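Local coordinates for protein alpha-glucosidase (PDB 5HQA) that hydrolyses alpha-glucosides as a family 97 glycoside hydrolase that binds calcium and acarbose and is activated by chloride, at residues A[108-113]-A[130-135]; A[182-187]-A[193-198]; A[500-505]-A[626-631]; A[515-520]-A[541-546]; A[644-647]-A[653-656]. One frame throughout, in Å; residues are numbered along the deposited sequence.

Interactions 1 and 2 lie side by side in the N-terminal domain. Their centres are about 10 Å apart, and both bridge the same two facing sheets. F132 of interaction 1 packs on I184, M195 and L197 of interaction 2. Both are buried, and each combines apolar packing with one direct hydrogen bond. The other three gather where the barrel domain meets the C-terminal domain. Interaction 4 is buried helix packing and is nested within the loop closed by interaction 3, a partly buried meeting of loops. Interaction 5 joins two strands of the C-terminal domain with leucine contacts and bridging waters. Its segment 653-656 packs against both F546 and L517 of interaction 4.

Interaction 1: residues A[108-113]-A[130-135]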
# COMPACT_ATOMS: atom_id res chain seq x y z
N VAL A 108 17.22 7.58 -3.52
CA VAL A 108 17.65 7.46 -4.91
C VAL A 108 16.81 6.42 -5.63
O VAL A 108 16.37 5.42 -5.05
CB VAL A 108 19.16 7.11 -5.03
CG1 VAL A 108 19.99 8.03 -4.15
CG2 VAL A 108 19.41 5.66 -4.68
N GLY A 109 16.58 6.67 -6.91
CA GLY A 109 15.94 5.71 -7.79
C GLY A 109 16.84 5.45 -8.98
O GLY A 109 17.52 6.37 -9.46
N PHE A 110 16.86 4.21 -9.45
CA PHE A 110 17.58 3.94 -10.69
C PHE A 110 16.86 2.87 -11.51
O PHE A 110 16.13 2.03 -10.97
CB PHE A 110 19.06 3.53 -10.45
CG PHE A 110 19.25 2.24 -9.69
CD1 PHE A 110 19.37 1.04 -10.36
CD2 PHE A 110 19.36 2.25 -8.30
CE1 PHE A 110 19.56 -0.16 -9.66
CE2 PHE A 110 19.55 1.06 -7.59
CZ PHE A 110 19.65 -0.14 -8.28
N ARG A 111 17.06 2.93 -12.83
CA ARG A 111 16.49 1.91 -13.70
C ARG A 111 17.43 1.70 -14.87
O ARG A 111 18.24 2.56 -15.22
CB ARG A 111 15.09 2.30 -14.21
CG ARG A 111 15.12 3.38 -15.28
CD ARG A 111 13.74 3.62 -15.85
NE ARG A 111 13.78 4.60 -16.93
CZ ARG A 111 12.70 5.16 -17.45
NH1 ARG A 111 11.49 4.85 -16.99
NH2 ARG A 111 12.82 6.05 -18.43
N TYR A 112 17.33 0.51 -15.46
CA TYR A 112 18.08 0.19 -16.66
C TYR A 112 17.29 0.63 -17.88
O TYR A 112 16.06 0.51 -17.91
CB TYR A 112 18.34 -1.30 -16.77
CG TYR A 112 19.10 -1.96 -15.65
CD1 TYR A 112 18.48 -2.27 -14.44
CD2 TYR A 112 20.43 -2.34 -15.83
CE1 TYR A 112 19.18 -2.93 -13.42
CE2 TYR A 112 21.13 -2.98 -14.83
CZ TYR A 112 20.50 -3.28 -13.63
OH TYR A 112 21.21 -3.94 -12.65
N GLU A 113 18.00 1.11 -18.89
CA GLU A 113 17.41 1.42 -20.18
C GLU A 113 18.25 0.71 -21.23
O GLU A 113 19.40 1.10 -21.48
CB GLU A 113 17.33 2.93 -20.41
CG GLU A 113 16.42 3.60 -19.37
CD GLU A 113 16.41 5.12 -19.44
OE1 GLU A 113 17.03 5.70 -20.36
OE2 GLU A 113 15.76 5.73 -18.54
N THR A 130 21.18 -6.87 -10.26
CA THR A 130 21.12 -5.75 -9.33
C THR A 130 21.30 -6.20 -7.89
O THR A 130 20.60 -7.09 -7.42
CB THR A 130 19.77 -5.05 -9.47
OG1 THR A 130 19.56 -4.73 -10.84
CG2 THR A 130 19.71 -3.78 -8.59
N GLU A 131 22.21 -5.54 -7.19
CA GLU A 131 22.42 -5.79 -5.77
C GLU A 131 22.18 -4.51 -4.96
O GLU A 131 22.20 -3.40 -5.49
CB GLU A 131 23.84 -6.32 -5.48
CG GLU A 131 24.14 -7.69 -6.09
CD GLU A 131 25.63 -8.02 -6.05
OE1 GLU A 131 26.46 -7.10 -5.82
OE2 GLU A 131 25.98 -9.21 -6.26
N PHE A 132 21.96 -4.72 -3.67
CA PHE A 132 21.95 -3.67 -2.64
C PHE A 132 22.85 -4.21 -1.54
O PHE A 132 22.40 -4.96 -0.67
CB PHE A 132 20.52 -3.40 -2.14
CG PHE A 132 19.52 -3.16 -3.24
CD1 PHE A 132 18.90 -4.22 -3.88
CD2 PHE A 132 19.21 -1.87 -3.65
CE1 PHE A 132 17.98 -4.00 -4.90
CE2 PHE A 132 18.31 -1.64 -4.67
CZ PHE A 132 17.69 -2.71 -5.29
N ALA A 133 24.14 -3.88 -1.59
CA ALA A 133 25.11 -4.40 -0.62
C ALA A 133 25.16 -3.44 0.56
O ALA A 133 25.74 -2.36 0.47
CB ALA A 133 26.48 -4.58 -1.26
N VAL A 134 24.57 -3.85 1.68
CA VAL A 134 24.48 -2.98 2.85
C VAL A 134 25.79 -3.01 3.61
O VAL A 134 26.30 -4.08 3.99
CB VAL A 134 23.31 -3.41 3.75
CG1 VAL A 134 23.24 -2.51 4.98
CG2 VAL A 134 22.01 -3.35 2.96
N ASN A 135 26.33 -1.82 3.87
CA ASN A 135 27.56 -1.70 4.65
C ASN A 135 27.27 -1.94 6.13
O ASN A 135 26.24 -1.51 6.65
CB ASN A 135 28.16 -0.31 4.44
CG ASN A 135 29.57 -0.22 4.95
OD1 ASN A 135 30.28 -1.22 5.01
ND2 ASN A 135 29.98 0.98 5.33
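The ring of F110 points its CZ corner at the CG2 methyl of T130, with CZ and CG2 3.7 Å apart. The methyl lies in the plane of the ring, at its edge. This contact is in the interior of the N-terminal beta-sandwich, a domain of the galactose mutarotase clan. Strand 107-114 belongs to one sheet and strand 122-134 to the other. The two run in nearly opposite directions where they touch. Their CA atoms come no closer than 9.9 Å, at Y112 and T130, so side chains fill the gap. F110 also meets F132 at an oblique angle, CZ to CE2 4.1 Å. Y23 of strand 22-27 touches both of these phenylalanines, and L38 of strand 30-42 touches F110 and Y112.

Y112 supplies the polar part, through a hydrogen bond from its OH to T130 OG1. Neither hydroxyl ends the chain of bonds: Y112 OH also meets G39 N, and T130 OG1 meets E128 OE2. A phenylalanine in place of Y112 would probably cost T130 OG1 its tyrosine donor, leaving it E128, and leave G39 N without this acceptor. In T130, CG2 is anti to the backbone N, and the methyl goes to F110 while the hydroxyl goes to Y112. The bond is short, with Y112 OH 2.6 Å from T130 OG1, and OG1 lies at the edge of the tyrosine ring, near its plane.

Interaction 2: residues A[182-187]-A[193-198]; sequences ISIHEA and AAMVLN
The carboxylate of E186 takes the backbone N-H of M195 on its OE1 atom. The bond from M195 N to OE1 is 2.8 Å long and almost straight, at 171°. It arrives on the syn side, 20° out of the carboxylate plane. Beyond this bond the two side chains run alongside each other, pointing opposite ways, and M195 CB lies 3.4 Å from E186 OE1. Water 1 holds the other oxygen. It donates to E186 OE2 at 2.6 Å and to A193 O at 2.7 Å, so both carboxylate oxygens are tied to segment 193-198.

M195 is extended to SD and then bends at its end, which rests the CE methyl against the backbone carbonyl of H185, 3.7 Å from H185 O. The apolar contacts centre on I184. Its CG2 is 4.3 Å from M195 CE and packs closer against L197 CD1, at 3.8 Å, where the two side chains meet at a slant.

The two strands belong to opposite sheets of the N-terminal beta-sandwich, and the short loop between them passes from one sheet to the other. They are nearly antiparallel, at 154°, with axes 8.4 Å apart. No backbone-to-backbone bond joins them; side chains span the gap.

The second shell is charged around E186. K440 makes a salt bridge to OE1 and R229 one to OE2. Replacing E186 by an alanine would remove the carboxylate, and K440 and R229 would probably lose their shared partner and M195 N its acceptor. On the other face of strand 181-187, H185 ND1 bonds to T170 OG1 and NE2 to D441 O.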
# COMPACT_ATOMS: atom_id res chain seq x y z
N ILE A 182 16.91 3.04 6.21
CA ILE A 182 16.97 2.78 4.78
C ILE A 182 15.80 1.88 4.42
O ILE A 182 15.44 0.98 5.19
CB ILE A 182 18.31 2.14 4.38
CG1 ILE A 182 19.47 3.08 4.74
CG2 ILE A 182 18.33 1.78 2.89
CD1 ILE A 182 20.84 2.50 4.48
N SER A 183 15.20 2.11 3.25
CA SER A 183 14.14 1.23 2.78
C SER A 183 14.30 1.01 1.29
O SER A 183 14.43 1.98 0.54
CB SER A 183 12.76 1.81 3.10
OG SER A 183 11.75 0.84 2.84
N ILE A 184 14.25 -0.25 0.87
CA ILE A 184 14.42 -0.63 -0.53
C ILE A 184 13.05 -1.03 -1.09
O ILE A 184 12.31 -1.78 -0.44
CB ILE A 184 15.43 -1.78 -0.67
CG1 ILE A 184 16.78 -1.33 -0.10
CG2 ILE A 184 15.57 -2.21 -2.15
CD1 ILE A 184 17.77 -2.46 0.03
N HIS A 185 12.73 -0.53 -2.28
CA HIS A 185 11.44 -0.82 -2.89
C HIS A 185 11.60 -0.63 -4.39
O HIS A 185 12.73 -0.64 -4.90
CB HIS A 185 10.36 0.06 -2.23
CG HIS A 185 8.95 -0.27 -2.63
ND1 HIS A 185 8.45 -1.56 -2.60
CD2 HIS A 185 7.94 0.52 -3.04
CE1 HIS A 185 7.19 -1.54 -2.99
NE2 HIS A 185 6.85 -0.29 -3.26
N GLU A 186 10.50 -0.47 -5.11
CA GLU A 186 10.57 -0.19 -6.54
C GLU A 186 9.39 0.68 -6.93
O GLU A 186 8.40 0.80 -6.20
CB GLU A 186 10.65 -1.48 -7.37
CG GLU A 186 9.62 -2.53 -7.08
CD GLU A 186 9.80 -3.77 -7.95
OE1 GLU A 186 9.44 -4.87 -7.49
OE2 GLU A 186 10.31 -3.65 -9.08
N ALA A 187 9.50 1.32 -8.10
CA ALA A 187 8.45 2.22 -8.56
C ALA A 187 8.14 1.95 -10.02
O ALA A 187 9.03 1.63 -10.81
CB ALA A 187 8.86 3.69 -8.36
N ALA A 193 8.49 -8.35 -13.86
CA ALA A 193 8.29 -9.19 -12.68
C ALA A 193 8.67 -8.41 -11.42
O ALA A 193 9.64 -7.66 -11.42
CB ALA A 193 9.13 -10.46 -12.78
N ALA A 194 7.90 -8.61 -10.34
CA ALA A 194 8.23 -7.94 -9.09
C ALA A 194 9.58 -8.40 -8.57
O ALA A 194 10.00 -9.54 -8.77
CB ALA A 194 7.17 -8.20 -8.02
N MET A 195 10.27 -7.49 -7.89
CA MET A 195 11.55 -7.77 -7.26
C MET A 195 11.32 -8.21 -5.81
O MET A 195 10.67 -7.50 -5.03
CB MET A 195 12.44 -6.54 -7.31
CG MET A 195 13.80 -6.71 -6.65
SD MET A 195 14.77 -5.19 -6.78
CE MET A 195 13.88 -4.07 -5.67
N VAL A 196 11.85 -9.37 -5.47
CA VAL A 196 12.04 -9.83 -4.11
C VAL A 196 13.53 -9.67 -3.80
O VAL A 196 14.35 -9.66 -4.72
CB VAL A 196 11.56 -11.30 -4.05
CG1 VAL A 196 12.29 -12.11 -3.02
CG2 VAL A 196 10.03 -11.35 -3.91
N LEU A 197 13.90 -9.51 -2.53
CA LEU A 197 15.30 -9.34 -2.18
C LEU A 197 15.84 -10.62 -1.56
O LEU A 197 15.29 -11.13 -0.58
CB LEU A 197 15.51 -8.17 -1.22
CG LEU A 197 15.13 -6.81 -1.81
CD1 LEU A 197 15.32 -5.70 -0.79
CD2 LEU A 197 15.93 -6.55 -3.09
N ASN A 198 16.94 -11.13 -2.11
CA ASN A 198 17.51 -12.42 -1.73
C ASN A 198 18.91 -12.15 -1.19
O ASN A 198 19.80 -11.74 -1.94
CB ASN A 198 17.54 -13.33 -2.96
CG ASN A 198 18.06 -14.73 -2.66
OD1 ASN A 198 18.75 -14.97 -1.67
ND2 ASN A 198 17.75 -15.66 -3.55
O HOH W 1 11.04 -5.52 -10.66

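Interaction 3: residues A[500-505]-A[626-631]; sequences NGLGAN and NNPYDL
Two irregular loops come together most closely at G503 and N626, whose CA atoms are 5.2 Å apart.

L502 carries most of the side-chain contact. The end of L502 meets the proline ring of P628, with L502 CD2 4.1 Å from P628 CG. Its other methyl, CD1, lies 4.2 Å from P628 CD. Both methyls therefore reach the proline ring, and CD1 also lies against the backbone before it, 4.0 Å from N626 O.

The contact joins two domains. Loop 500-505 belongs to the catalytic TIM-barrel part. Loop 626-630 belongs to the C-terminal part and leads into strand 631-638.

N626 bends its amide back toward the glycine. Its OD1 lies 3.5 Å from G503 N, near but not hydrogen-bonded, and 3.6 Å from G503 CA. G503 has a positive phi of 90°. At these backbone angles a CB would press against the carbonyl O of L502, which suits the glycine. G503 also makes a backbone hydrogen bond to K625, just ahead of segment 626-631.

P628 is backed by the next residue. Its CG sits 4.0 Å above one face of the Y629 ring, offset toward the rim. Y629 OH in turn bonds to S498 OG and L497 N on the barrel side.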
# COMPACT_ATOMS: atom_id res chain seq x y z
N ASN A 500 -15.27 -12.23 20.62
CA ASN A 500 -14.67 -13.51 20.98
C ASN A 500 -14.20 -13.53 22.43
O ASN A 500 -13.46 -14.45 22.82
CB ASN A 500 -13.50 -13.82 20.05
CG ASN A 500 -13.94 -14.41 18.72
OD1 ASN A 500 -14.94 -15.15 18.65
ND2 ASN A 500 -13.20 -14.11 17.66
N GLY A 501 -14.58 -12.55 23.23
CA GLY A 501 -14.03 -12.42 24.57
C GLY A 501 -12.83 -11.49 24.60
O GLY A 501 -12.10 -11.32 23.63
N LEU A 502 -12.64 -10.85 25.76
CA LEU A 502 -11.51 -9.95 25.96
C LEU A 502 -10.28 -10.75 26.38
O LEU A 502 -10.25 -11.98 26.31
CB LEU A 502 -11.87 -8.87 26.98
CG LEU A 502 -12.89 -7.84 26.48
CD1 LEU A 502 -13.16 -6.79 27.54
CD2 LEU A 502 -12.42 -7.20 25.18
N GLY A 503 -9.23 -10.05 26.82
CA GLY A 503 -7.98 -10.70 27.15
C GLY A 503 -7.05 -10.79 25.95
O GLY A 503 -7.35 -10.33 24.84
N ALA A 504 -5.90 -11.41 26.19
CA ALA A 504 -4.81 -11.44 25.22
C ALA A 504 -4.76 -12.72 24.40
O ALA A 504 -3.84 -12.87 23.58
CB ALA A 504 -3.46 -11.25 25.94
N ASN A 505 -5.70 -13.64 24.58
CA ASN A 505 -5.60 -14.97 23.97
C ASN A 505 -6.79 -15.30 23.08
O ASN A 505 -7.03 -16.48 22.80
CB ASN A 505 -5.45 -16.03 25.06
CG ASN A 505 -4.28 -15.76 25.98
OD1 ASN A 505 -4.45 -15.55 27.18
ND2 ASN A 505 -3.08 -15.73 25.41
N ASN A 626 -7.81 -6.12 28.97
CA ASN A 626 -9.09 -6.26 29.66
C ASN A 626 -9.81 -4.94 29.87
O ASN A 626 -10.95 -4.95 30.33
CB ASN A 626 -8.89 -6.98 30.99
CG ASN A 626 -8.38 -8.40 30.79
OD1 ASN A 626 -9.10 -9.25 30.26
ND2 ASN A 626 -7.14 -8.65 31.17
N ASN A 627 -9.20 -3.81 29.51
CA ASN A 627 -9.90 -2.54 29.66
C ASN A 627 -9.72 -1.68 28.41
O ASN A 627 -9.27 -0.53 28.50
CB ASN A 627 -9.38 -1.81 30.91
CG ASN A 627 -10.33 -0.74 31.38
OD1 ASN A 627 -11.52 -0.77 31.08
ND2 ASN A 627 -9.80 0.21 32.15
N PRO A 628 -10.07 -2.19 27.21
CA PRO A 628 -9.79 -1.42 25.99
C PRO A 628 -10.75 -0.28 25.72
O PRO A 628 -10.44 0.57 24.87
CB PRO A 628 -9.91 -2.47 24.88
CG PRO A 628 -10.99 -3.38 25.41
CD PRO A 628 -10.76 -3.46 26.91
N TYR A 629 -11.90 -0.22 26.38
CA TYR A 629 -12.91 0.76 26.00
C TYR A 629 -12.82 2.07 26.76
O TYR A 629 -13.50 3.03 26.37
CB TYR A 629 -14.31 0.18 26.17
CG TYR A 629 -14.59 -1.06 25.35
CD1 TYR A 629 -14.62 -1.01 23.96
CD2 TYR A 629 -14.85 -2.28 25.97
CE1 TYR A 629 -14.88 -2.15 23.20
CE2 TYR A 629 -15.11 -3.42 25.22
CZ TYR A 629 -15.13 -3.35 23.84
OH TYR A 629 -15.40 -4.48 23.10
N ASP A 630 -12.04 2.15 27.84
CA ASP A 630 -11.96 3.42 28.57
C ASP A 630 -11.49 4.52 27.64
O ASP A 630 -10.43 4.40 27.01
CB ASP A 630 -11.01 3.29 29.76
CG ASP A 630 -11.65 2.60 30.96
OD1 ASP A 630 -12.73 1.99 30.81
OD2 ASP A 630 -11.06 2.68 32.05
N LEU A 631 -12.28 5.58 27.54
CA LEU A 631 -12.08 6.61 26.54
C LEU A 631 -12.38 7.97 27.15
O LEU A 631 -13.32 8.10 27.94
CB LEU A 631 -12.99 6.37 25.33
CG LEU A 631 -12.85 7.34 24.16
CD1 LEU A 631 -11.60 7.02 23.37
CD2 LEU A 631 -14.09 7.26 23.28

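Interaction 4: residues A[515-520]-A[541-546]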
# COMPACT_ATOMS: atom_id res chain seq x y z
N LYS A 515 -7.30 3.64 19.79
CA LYS A 515 -6.38 3.27 18.71
C LYS A 515 -7.14 3.00 17.42
O LYS A 515 -6.66 3.33 16.32
CB LYS A 515 -5.55 2.05 19.13
CG LYS A 515 -4.62 1.52 18.02
CD LYS A 515 -3.47 0.73 18.62
CE LYS A 515 -2.66 -0.00 17.57
NZ LYS A 515 -1.65 -0.88 18.23
N GLN A 516 -8.34 2.42 17.51
CA GLN A 516 -9.15 2.21 16.32
C GLN A 516 -9.50 3.53 15.65
O GLN A 516 -9.55 3.62 14.41
CB GLN A 516 -10.43 1.44 16.66
CG GLN A 516 -10.18 -0.02 17.04
CD GLN A 516 -9.56 -0.81 15.91
OE1 GLN A 516 -10.06 -0.79 14.78
NE2 GLN A 516 -8.45 -1.47 16.19
N LEU A 517 -9.75 4.59 16.44
CA LEU A 517 -10.02 5.90 15.86
C LEU A 517 -8.77 6.49 15.22
O LEU A 517 -8.83 7.08 14.13
CB LEU A 517 -10.55 6.84 16.93
CG LEU A 517 -11.84 6.41 17.62
CD1 LEU A 517 -12.22 7.41 18.70
CD2 LEU A 517 -12.96 6.28 16.60
N ALA A 518 -7.62 6.34 15.88
CA ALA A 518 -6.38 6.90 15.37
C ALA A 518 -6.03 6.36 13.99
O ALA A 518 -5.36 7.05 13.20
CB ALA A 518 -5.25 6.61 16.35
N LEU A 519 -6.46 5.13 13.67
CA LEU A 519 -6.11 4.53 12.38
C LEU A 519 -6.54 5.39 11.20
O LEU A 519 -5.92 5.34 10.14
CB LEU A 519 -6.74 3.15 12.25
CG LEU A 519 -6.29 2.09 13.26
CD1 LEU A 519 -6.98 0.76 12.96
CD2 LEU A 519 -4.78 1.95 13.24
N TYR A 520 -7.62 6.17 11.36
CA TYR A 520 -8.12 6.95 10.24
C TYR A 520 -7.17 8.06 9.84
O TYR A 520 -7.27 8.59 8.73
CB TYR A 520 -9.51 7.53 10.58
CG TYR A 520 -10.57 6.45 10.56
CD1 TYR A 520 -11.25 6.14 9.39
CD2 TYR A 520 -10.84 5.70 11.69
CE1 TYR A 520 -12.19 5.13 9.36
CE2 TYR A 520 -11.77 4.68 11.67
CZ TYR A 520 -12.45 4.40 10.50
OH TYR A 520 -13.37 3.38 10.47
N PRO A 541 -22.04 6.40 20.12
CA PRO A 541 -22.15 7.54 19.20
C PRO A 541 -21.11 8.63 19.42
O PRO A 541 -20.73 9.30 18.46
CB PRO A 541 -23.58 8.06 19.44
CG PRO A 541 -23.99 7.49 20.74
CD PRO A 541 -23.26 6.20 20.91
N ASP A 542 -20.64 8.85 20.66
CA ASP A 542 -19.65 9.91 20.86
C ASP A 542 -18.34 9.56 20.18
O ASP A 542 -17.73 10.40 19.50
CB ASP A 542 -19.43 10.15 22.35
CG ASP A 542 -20.65 10.78 23.02
OD1 ASP A 542 -21.35 11.61 22.37
OD2 ASP A 542 -20.92 10.45 24.20
N ALA A 543 -17.87 8.32 20.35
CA ALA A 543 -16.68 7.88 19.65
C ALA A 543 -16.91 7.86 18.14
O ALA A 543 -16.01 8.21 17.36
CB ALA A 543 -16.27 6.48 20.14
N PHE A 544 -18.11 7.45 17.72
CA PHE A 544 -18.41 7.36 16.30
C PHE A 544 -18.32 8.72 15.62
O PHE A 544 -18.08 8.79 14.41
CB PHE A 544 -19.81 6.76 16.12
CG PHE A 544 -20.14 6.37 14.70
CD1 PHE A 544 -19.22 5.68 13.93
CD2 PHE A 544 -21.39 6.65 14.16
CE1 PHE A 544 -19.53 5.29 12.63
CE2 PHE A 544 -21.71 6.27 12.87
CZ PHE A 544 -20.78 5.60 12.10
N GLN A 545 -18.51 9.81 16.38
CA GLN A 545 -18.45 11.14 15.79
C GLN A 545 -17.11 11.41 15.11
O GLN A 545 -17.06 12.10 14.08
CB GLN A 545 -18.73 12.21 16.85
CG GLN A 545 -18.90 13.61 16.28
CD GLN A 545 -20.13 13.73 15.39
OE1 GLN A 545 -21.26 13.45 15.81
NE2 GLN A 545 -19.91 14.12 14.14
N PHE A 546 -16.01 10.87 15.65
CA PHE A 546 -14.73 11.09 14.98
C PHE A 546 -14.72 10.47 13.59
O PHE A 546 -14.22 11.08 12.64
CB PHE A 546 -13.56 10.54 15.78
CG PHE A 546 -12.24 10.85 15.14
CD1 PHE A 546 -11.70 12.13 15.22
CD2 PHE A 546 -11.57 9.89 14.39
CE1 PHE A 546 -10.49 12.44 14.60
CE2 PHE A 546 -10.37 10.19 13.76
CZ PHE A 546 -9.83 11.47 13.86
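F546 lies across L517, its ring reaching the backbone as well as the side chain of the leucine. The two helices run in the same general direction, 20° apart, with segment axes 10.3 Å from each other. Strand 527-529 lies between them in the chain. This is consistent with neighbouring outer helices of the TIM-barrel domain.

The main side chains come from both helices and overlap between them. F546 has CG anti to the backbone N (chi1 -177°), and this swings the ring across toward helix 513-522. Its CD2 atom meets L517 CB at 4.1 Å. One atom further round, CE2 is 3.5 Å from L517 O and 4.2 Å from Y520 CB. The ring approaches both at a slant. It therefore covers one turn of the opposite helix, from L517 to Y520.

L517 reaches back the other way. Its branch end lies over the backbone of A543, one turn before F546, with CD2 3.7 Å from A543 O. The other methyl, CD1, faces A543 CB at a looser 4.4 Å. F546 and L517 thus interleave, each touching a carbonyl oxygen of the other helix. No hydrogen bond links the two segments.

The C-terminal domain packs against the pair: A655 of strand 653-660 touches both L517 and F546, and Y616 meets the F546 ring edge-to-face. The far end of Y520 is held by a bond from its OH to M529 O. L517 O lies in the plane of the Y520 ring at its edge, and also accepts Y520 N at 3.2 Å.

Interaction 5: residues A[644-647]-A[653-656]; sequences LTLK and GTAI
The two strands run roughly antiparallel but share no backbone hydrogen bond. Their closest CA atoms, those of L646 and T654, are 7.3 Å apart. L644 and L646 point toward segment 653-656, and T654 and I656 point back.

L644 and I656 meet tip to tip. L644 CD1 is 3.4 Å from I656 CD1, tighter than a usual methyl contact. L646 meets T654 at an angle, with L646 CD2 4.1 Å from T654 CG2. The threonine has CG2 anti to the backbone N, which presents the methyl to the leucine and puts OG1 toward the waters.

This is a beta-arch in the C-terminal domain: a short loop joins two strands that belong to different sheets. Strand 643-648 pairs with 596-601, as in the backbone bonds of L644 to I600 and L646 to I598. Strand 653-660 pairs with 585-591 and 611-618.

Waters bridge the end nearest the loop. Water 3 accepts from K647 N at 2.9 Å and is also hydrogen-bonded to T654 OG1. Water 2 lies 2.8 Å from K647 O, 2.8 Å from G653 O and 2.7 Å from T654 OG1.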
# COMPACT_ATOMS: atom_id res chain seq x y z
N LEU A 644 1.16 19.43 23.05
CA LEU A 644 0.35 18.34 23.58
C LEU A 644 1.25 17.26 24.14
O LEU A 644 2.30 16.97 23.58
CB LEU A 644 -0.53 17.69 22.52
CG LEU A 644 -1.77 18.44 22.07
CD1 LEU A 644 -2.59 17.48 21.27
CD2 LEU A 644 -2.53 18.91 23.28
N THR A 645 0.81 16.66 25.24
CA THR A 645 1.41 15.43 25.74
C THR A 645 0.45 14.30 25.41
O THR A 645 -0.66 14.24 25.96
CB THR A 645 1.67 15.51 27.24
OG1 THR A 645 2.56 16.60 27.50
CG2 THR A 645 2.30 14.22 27.73
N LEU A 646 0.85 13.42 24.50
CA LEU A 646 0.07 12.22 24.21
C LEU A 646 0.40 11.14 25.23
O LEU A 646 1.57 10.83 25.45
CB LEU A 646 0.37 11.72 22.80
CG LEU A 646 0.10 12.74 21.68
CD1 LEU A 646 0.55 12.18 20.34
CD2 LEU A 646 -1.37 13.11 21.66
N LYS A 647 -0.63 10.59 25.86
CA LYS A 647 -0.47 9.48 26.80
C LYS A 647 -1.22 8.29 26.20
O LYS A 647 -2.44 8.19 26.30
CB LYS A 647 -0.99 9.83 28.18
CG LYS A 647 -0.33 11.06 28.74
CD LYS A 647 0.36 10.79 30.06
CE LYS A 647 0.59 12.10 30.78
NZ LYS A 647 0.79 11.94 32.26
N GLY A 653 -3.91 4.68 21.51
CA GLY A 653 -3.82 5.69 20.47
C GLY A 653 -4.60 6.92 20.86
O GLY A 653 -5.31 6.95 21.87
N THR A 654 -4.44 7.96 20.04
CA THR A 654 -5.18 9.21 20.19
C THR A 654 -5.54 9.72 18.81
O THR A 654 -4.73 9.64 17.88
CB THR A 654 -4.36 10.27 20.95
OG1 THR A 654 -4.23 9.88 22.32
CG2 THR A 654 -5.07 11.62 20.93
N ALA A 655 -6.77 10.21 18.68
CA ALA A 655 -7.25 10.83 17.46
C ALA A 655 -7.74 12.23 17.80
O ALA A 655 -8.42 12.42 18.82
CB ALA A 655 -8.39 10.02 16.83
N ILE A 656 -7.38 13.22 16.98
CA ILE A 656 -7.73 14.60 17.26
C ILE A 656 -8.26 15.26 16.00
O ILE A 656 -7.65 15.15 14.93
CB ILE A 656 -6.54 15.41 17.80
CG1 ILE A 656 -5.93 14.72 19.01
CG2 ILE A 656 -6.98 16.84 18.15
CD1 ILE A 656 -4.74 15.45 19.55
O HOH W 2 -4.37 7.95 24.27
O HOH W 3 -3.29 11.18 24.75